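PDB 4IPB: uncharacterized protein from Bacteroides ovatus, which is of unknown function but belongs to the DUF2874 family of putative beta-lactamase-inhibitor-like, PepSY-like proteins. Local coordinates for residues V86-F91 with A96-K101; Q112-P117 with P136-A141. One frame throughout, in Å; residues are numbered along the deposited sequence.

Contact 1 (V86-F91 with A96-K101); sequences VTMVEF and AIIVIK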
loop_
_atom_site.group_PDB
_atom_site.type_symbol
_atom_site.label_atom_id
_atom_site.label_comp_id
_atom_site.label_asym_id
_atom_site.label_seq_id
_atom_site.Cartn_x
_atom_site.Cartn_y
_atom_site.Cartn_z
ATOM N N VAL A 86 8.223 -1.204 0.990
ATOM C CA VAL A 86 7.521 -2.424 0.636
ATOM C C VAL A 86 6.111 -2.237 1.181
ATOM O O VAL A 86 5.976 -1.997 2.377
ATOM C CB VAL A 86 8.202 -3.665 1.255
ATOM C CG1 VAL A 86 7.455 -4.953 0.888
ATOM C CG2 VAL A 86 9.682 -3.745 0.862
ATOM N N THR A 87 5.104 -2.357 0.308
ATOM C CA THR A 87 3.723 -2.142 0.697
ATOM C C THR A 87 2.889 -3.369 0.351
ATOM O O THR A 87 2.903 -3.852 -0.826
ATOM C CB THR A 87 3.128 -0.908 0.019
ATOM O OG1 THR A 87 3.994 0.191 0.229
ATOM C CG2 THR A 87 1.740 -0.595 0.538
HETATM N N MSE A 88 2.116 -3.876 1.293
HETATM C CA MSE A 88 1.162 -4.939 1.002
HETATM C C MSE A 88 -0.201 -4.299 0.765
HETATM O O MSE A 88 -0.607 -3.454 1.578
HETATM C CB MSE A 88 1.103 -5.908 2.171
HETATM C CG MSE A 88 0.007 -6.975 2.061
HETATM SE SE MSE A 88 0.280 -8.200 0.562
HETATM C CE MSE A 88 1.704 -9.266 1.396
ATOM N N VAL A 89 -0.844 -4.623 -0.320
ATOM C CA VAL A 89 -2.124 -4.003 -0.744
ATOM C C VAL A 89 -3.149 -5.101 -0.788
ATOM O O VAL A 89 -2.974 -6.093 -1.492
ATOM C CB VAL A 89 -2.039 -3.262 -2.094
ATOM C CG1 VAL A 89 -3.321 -2.478 -2.334
ATOM C CG2 VAL A 89 -0.857 -2.343 -2.147
ATOM N N GLU A 90 -4.195 -4.978 0.015
ATOM C CA GLU A 90 -5.230 -5.980 0.122
ATOM C C GLU A 90 -6.568 -5.406 -0.231
ATOM O O GLU A 90 -6.828 -4.213 0.010
ATOM C CB GLU A 90 -5.306 -6.558 1.508
ATOM C CG GLU A 90 -4.028 -7.263 1.940
ATOM C CD GLU A 90 -4.043 -7.653 3.413
ATOM O OE1 GLU A 90 -3.796 -6.748 4.262
ATOM O OE2 GLU A 90 -4.304 -8.856 3.676
ATOM N N PHE A 91 -7.431 -6.257 -0.794
ATOM C CA PHE A 91 -8.746 -5.819 -1.302
ATOM C C PHE A 91 -9.845 -6.803 -0.913
ATOM O O PHE A 91 -9.569 -8.002 -0.689
ATOM C CB PHE A 91 -8.735 -5.787 -2.840
ATOM C CG PHE A 91 -7.626 -4.996 -3.449
ATOM C CD1 PHE A 91 -7.810 -3.688 -3.730
ATOM C CD2 PHE A 91 -6.478 -5.622 -3.932
ATOM C CE1 PHE A 91 -6.804 -2.924 -4.306
ATOM C CE2 PHE A 91 -5.489 -4.888 -4.578
ATOM C CZ PHE A 91 -5.645 -3.549 -4.762
ATOM N N ALA A 96 -4.349 -9.696 -3.683
ATOM C CA ALA A 96 -3.360 -8.816 -3.090
ATOM C C ALA A 96 -2.198 -8.544 -4.035
ATOM O O ALA A 96 -1.843 -9.332 -4.889
ATOM C CB ALA A 96 -2.824 -9.376 -1.783
ATOM N N ILE A 97 -1.584 -7.392 -3.840
ATOM C CA ILE A 97 -0.439 -6.924 -4.608
ATOM C C ILE A 97 0.637 -6.445 -3.624
ATOM O O ILE A 97 0.339 -5.776 -2.661
ATOM C CB ILE A 97 -0.780 -5.716 -5.486
ATOM C CG1 ILE A 97 -1.863 -6.071 -6.467
ATOM C CG2 ILE A 97 0.465 -5.268 -6.260
ATOM C CD1 ILE A 97 -2.502 -4.880 -7.188
ATOM N N ILE A 98 1.874 -6.837 -3.888
ATOM C CA ILE A 98 3.008 -6.363 -3.151
ATOM C C ILE A 98 3.731 -5.320 -4.005
ATOM O O ILE A 98 4.113 -5.585 -5.133
ATOM C CB ILE A 98 3.988 -7.499 -2.815
ATOM C CG1 ILE A 98 3.378 -8.533 -1.871
ATOM C CG2 ILE A 98 5.225 -6.902 -2.126
ATOM C CD1 ILE A 98 2.568 -9.601 -2.553
ATOM N N VAL A 99 3.883 -4.118 -3.475
ATOM C CA VAL A 99 4.502 -3.024 -4.217
ATOM C C VAL A 99 5.831 -2.780 -3.557
ATOM O O VAL A 99 5.907 -2.427 -2.370
ATOM C CB VAL A 99 3.653 -1.742 -4.253
ATOM C CG1 VAL A 99 4.361 -0.716 -5.084
ATOM C CG2 VAL A 99 2.282 -2.028 -4.845
ATOM N N ILE A 100 6.897 -2.968 -4.330
ATOM C CA ILE A 100 8.252 -2.692 -3.836
ATOM C C ILE A 100 8.757 -1.469 -4.558
ATOM O O ILE A 100 8.804 -1.459 -5.785
ATOM C CB ILE A 100 9.206 -3.871 -4.058
ATOM C CG1 ILE A 100 8.580 -5.161 -3.502
ATOM C CG2 ILE A 100 10.569 -3.555 -3.451
ATOM C CD1 ILE A 100 9.421 -6.409 -3.737
ATOM N N LYS A 101 9.116 -0.421 -3.791
ATOM C CA LYS A 101 9.684 0.781 -4.365
ATOM C C LYS A 101 11.195 0.694 -4.283
ATOM O O LYS A 101 11.769 0.510 -3.200
ATOM C CB LYS A 101 9.194 2.034 -3.649
ATOM C CG LYS A 101 9.603 3.310 -4.339
ATOM C CD LYS A 101 9.083 4.503 -3.591
ATOM C CE LYS A 101 9.503 5.778 -4.275
ATOM N NZ LYS A 101 9.329 6.959 -3.395
HETATM O O HOH W 1 5.962 0.391 -1.674
#
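The end of Met88, present as selenomethionine, leans against the side of Ile98 on one face of an antiparallel beta hairpin, made by strands 82-90 and 97-104 in the middle of the protein's meandering sheet. The two are a non-hydrogen-bonded pair. The Met88 chain leaves with CG anti to the backbone N (chi1 173°). It then turns at chi2 and chi3, which carries its selenium and methyl toward the partner strand. CE rests against CG1 of Ile98 at 3.7 Å, and the selenium also meets the CB of Ala96 at 4.1 Å. Further along this face, CG1 of Val86 touches CG2 of Ile98, and Leu65 of a loop covers both residues.

The other face carries Thr87, Val89, Ile97 and Val99. CG2 of Val89 and CG2 of Val99 meet diagonally at 4.2 Å, between successive hydrogen-bonded pairs. Both branches stand beside their own backbone N. Past the end of the strand, the Phe91 ring offers its edge to Ile97. The methyl CD1 lies near the ring plane, 4.0 Å from CE2. Phe139 of the C-terminal helix covers Val89, Phe91, Ile97 and Val99 on this face.

Four backbone bonds join the strands, at the hydrogen-bonded pairs Thr87 with Val99 and Val89 with Ile97. The bond from Val99 N to Thr87 O is 2.8 Å long and close to straight, 173° at the hydrogen. Val89 N reaches Ile97 O with more bend at the hydrogen, 146°. The carbonyl of Val99 has a second donor besides Thr87 N. A water gives a hydrogen bond of 2.9 Å to Val99 O, and the same water is 2.7 Å from Thr87 OG1.

Contact 2 (Q112-P117 with P136-A141); sequences QLFYTP and PSTFLA
Phe114 on strand 107-115 meets Phe139 and Thr138 of the short C-terminal helix 136-139 through one corner of its ring. The contact across the two segments is apolar and small. CE2 of Phe114 lies 4.0 Å from CE1 of Phe139. The same CE2 is 4.1 Å from the methyl CG2 of Thr138. Both partners come to the edge of the Phe114 ring, near its plane. Phe114 CG lies beside its backbone N (chi1 -64°), and the ring extends from the sheet toward the helix.

Within the helix, Thr138 and Phe139 also pack on each other. The Thr138 methyl sits over the centre of the Phe139 ring, 3.6 Å above its plane. The methyl therefore bridges the two rings, at the edge of one and over a face of the other. This CH-pi approach probably helps to hold the Phe139 ring in its orientation.

Polar and charged contacts lie around this apolar patch. OG1 of Thr138 is hydrogen-bonded to NH2 of Arg125, which also bonds to OE1 of Gln112. Arg125 thus ties the helix and the strand together beside the aromatic contact. Lys123 makes a cation-pi contact with Phe114. In the short helix Pro136 O accepts a bond from Leu140 N at 2.7 Å, and weak ones from Phe139 N and Ala141 N.

Phe139 also reaches Met54 and Leu56 on strand 52-58. The contact is thus one part of a C-terminal helix laid over one face of an antiparallel meander, an alpha+beta arrangement consistent with the PepSY-like family.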
loop_
_atom_site.group_PDB
_atom_site.type_symbol
_atom_site.label_atom_id
_atom_site.label_comp_id
_atom_site.label_asym_id
_atom_site.label_seq_id
_atom_site.Cartn_x
_atom_site.Cartn_y
_atom_site.Cartn_z
ATOM N N GLN A 112 8.270 1.700 -8.923
ATOM C CA GLN A 112 7.396 0.779 -8.193
ATOM C C GLN A 112 7.291 -0.517 -8.967
ATOM O O GLN A 112 7.033 -0.494 -10.183
ATOM C CB GLN A 112 5.965 1.292 -8.026
ATOM C CG GLN A 112 5.820 2.378 -6.995
ATOM C CD GLN A 112 4.399 2.896 -6.964
ATOM O OE1 GLN A 112 3.827 3.164 -7.997
ATOM N NE2 GLN A 112 3.812 3.026 -5.764
ATOM N N LEU A 113 7.493 -1.612 -8.242
ATOM C CA LEU A 113 7.423 -2.961 -8.779
ATOM C C LEU A 113 6.186 -3.580 -8.181
ATOM O O LEU A 113 6.037 -3.583 -6.985
ATOM C CB LEU A 113 8.673 -3.766 -8.362
ATOM C CG LEU A 113 10.034 -3.138 -8.501
ATOM C CD1 LEU A 113 11.120 -4.079 -8.008
ATOM C CD2 LEU A 113 10.227 -2.678 -9.909
ATOM N N PHE A 114 5.268 -4.079 -9.014
ATOM C CA PHE A 114 3.986 -4.695 -8.594
ATOM C C PHE A 114 4.048 -6.214 -8.754
ATOM O O PHE A 114 4.030 -6.735 -9.910
ATOM C CB PHE A 114 2.865 -4.133 -9.446
ATOM C CG PHE A 114 2.649 -2.627 -9.264
ATOM C CD1 PHE A 114 3.471 -1.728 -9.883
ATOM C CD2 PHE A 114 1.534 -2.157 -8.575
ATOM C CE1 PHE A 114 3.259 -0.354 -9.747
ATOM C CE2 PHE A 114 1.301 -0.807 -8.456
ATOM C CZ PHE A 114 2.193 0.113 -9.024
ATOM N N TYR A 115 4.144 -6.904 -7.617
ATOM C CA TYR A 115 4.256 -8.336 -7.569
ATOM C C TYR A 115 2.946 -8.984 -7.088
ATOM O O TYR A 115 2.301 -8.480 -6.167
ATOM C CB TYR A 115 5.365 -8.795 -6.578
ATOM C CG TYR A 115 6.759 -8.645 -7.119
ATOM C CD1 TYR A 115 7.322 -9.659 -7.838
ATOM C CD2 TYR A 115 7.519 -7.494 -6.866
ATOM C CE1 TYR A 115 8.608 -9.550 -8.354
ATOM C CE2 TYR A 115 8.809 -7.366 -7.387
ATOM C CZ TYR A 115 9.336 -8.396 -8.107
ATOM O OH TYR A 115 10.602 -8.314 -8.648
ATOM N N THR A 116 2.672 -10.143 -7.637
ATOM C CA THR A 116 1.603 -10.977 -7.115
ATOM C C THR A 116 2.157 -11.760 -5.939
ATOM O O THR A 116 3.393 -11.960 -5.794
ATOM C CB THR A 116 1.041 -11.979 -8.162
ATOM O OG1 THR A 116 1.978 -13.031 -8.387
ATOM C CG2 THR A 116 0.691 -11.293 -9.503
ATOM N N PRO A 117 1.271 -12.302 -5.106
ATOM C CA PRO A 117 1.717 -13.218 -4.029
ATOM C C PRO A 117 2.433 -14.466 -4.481
ATOM O O PRO A 117 3.132 -15.075 -3.665
ATOM C CB PRO A 117 0.411 -13.586 -3.323
ATOM C CG PRO A 117 -0.487 -12.374 -3.621
ATOM C CD PRO A 117 -0.172 -12.072 -5.048
ATOM N N PRO A 136 -6.279 5.671 -4.780
ATOM C CA PRO A 136 -7.317 5.126 -5.653
ATOM C C PRO A 136 -6.933 5.135 -7.135
ATOM O O PRO A 136 -7.214 4.156 -7.844
ATOM C CB PRO A 136 -8.485 6.063 -5.388
ATOM C CG PRO A 136 -8.342 6.313 -3.931
ATOM C CD PRO A 136 -6.873 6.540 -3.748
ATOM N N SER A 137 -6.283 6.189 -7.588
ATOM C CA SER A 137 -5.943 6.250 -9.028
ATOM C C SER A 137 -4.984 5.146 -9.443
ATOM O O SER A 137 -4.955 4.744 -10.632
ATOM C CB SER A 137 -5.421 7.624 -9.417
ATOM O OG SER A 137 -4.120 7.864 -8.944
ATOM N N THR A 138 -4.206 4.622 -8.501
ATOM C CA THR A 138 -3.285 3.521 -8.819
ATOM C C THR A 138 -3.955 2.159 -8.833
ATOM O O THR A 138 -3.580 1.275 -9.616
ATOM C CB THR A 138 -2.113 3.568 -7.824
ATOM O OG1 THR A 138 -1.378 4.795 -8.018
ATOM C CG2 THR A 138 -1.182 2.395 -7.942
ATOM N N PHE A 139 -4.937 1.943 -7.945
ATOM C CA PHE A 139 -5.537 0.621 -7.758
ATOM C C PHE A 139 -7.013 0.466 -8.091
ATOM O O PHE A 139 -7.432 -0.637 -8.426
ATOM C CB PHE A 139 -5.347 0.213 -6.289
ATOM C CG PHE A 139 -3.920 0.114 -5.880
ATOM C CD1 PHE A 139 -3.101 -0.921 -6.365
ATOM C CD2 PHE A 139 -3.355 1.050 -5.068
ATOM C CE1 PHE A 139 -1.768 -0.995 -5.940
ATOM C CE2 PHE A 139 -2.027 1.009 -4.705
ATOM C CZ PHE A 139 -1.234 -0.044 -5.127
ATOM N N LEU A 140 -7.802 1.539 -7.981
ATOM C CA LEU A 140 -9.272 1.421 -8.006
ATOM C C LEU A 140 -9.942 2.019 -9.250
ATOM O O LEU A 140 -11.165 1.957 -9.385
ATOM C CB LEU A 140 -9.883 2.080 -6.796
ATOM C CG LEU A 140 -9.428 1.522 -5.451
ATOM C CD1 LEU A 140 -10.027 2.355 -4.341
ATOM C CD2 LEU A 140 -9.782 0.056 -5.297
ATOM N N ALA A 141 -9.158 2.613 -10.132
ATOM C CA ALA A 141 -9.707 3.192 -11.373
ATOM C C ALA A 141 -9.406 2.266 -12.560
ATOM O O ALA A 141 -10.136 1.302 -12.802
ATOM C CB ALA A 141 -9.126 4.587 -11.599
#

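How the contacts relate
Contacts 1 and 2 meet at neighbouring strands of one antiparallel sheet. Strand 97-104 of contact 1 lies beside strand 107-115 of contact 2, with Ile100 O 2.8 Å from Leu113 N in a probable hydrogen bond. Contact 1 is the buried one and lies nearer the centre of the chain. It joins strands within the sheet by backbone bonds, with apolar side chains on both faces. Contact 2 is partly buried and much smaller. It joins the sheet to the C-terminal helix through side chains. Phe114 of contact 2 touches Ile97 and Val99 of contact 1, on the same side that Phe139 packs against.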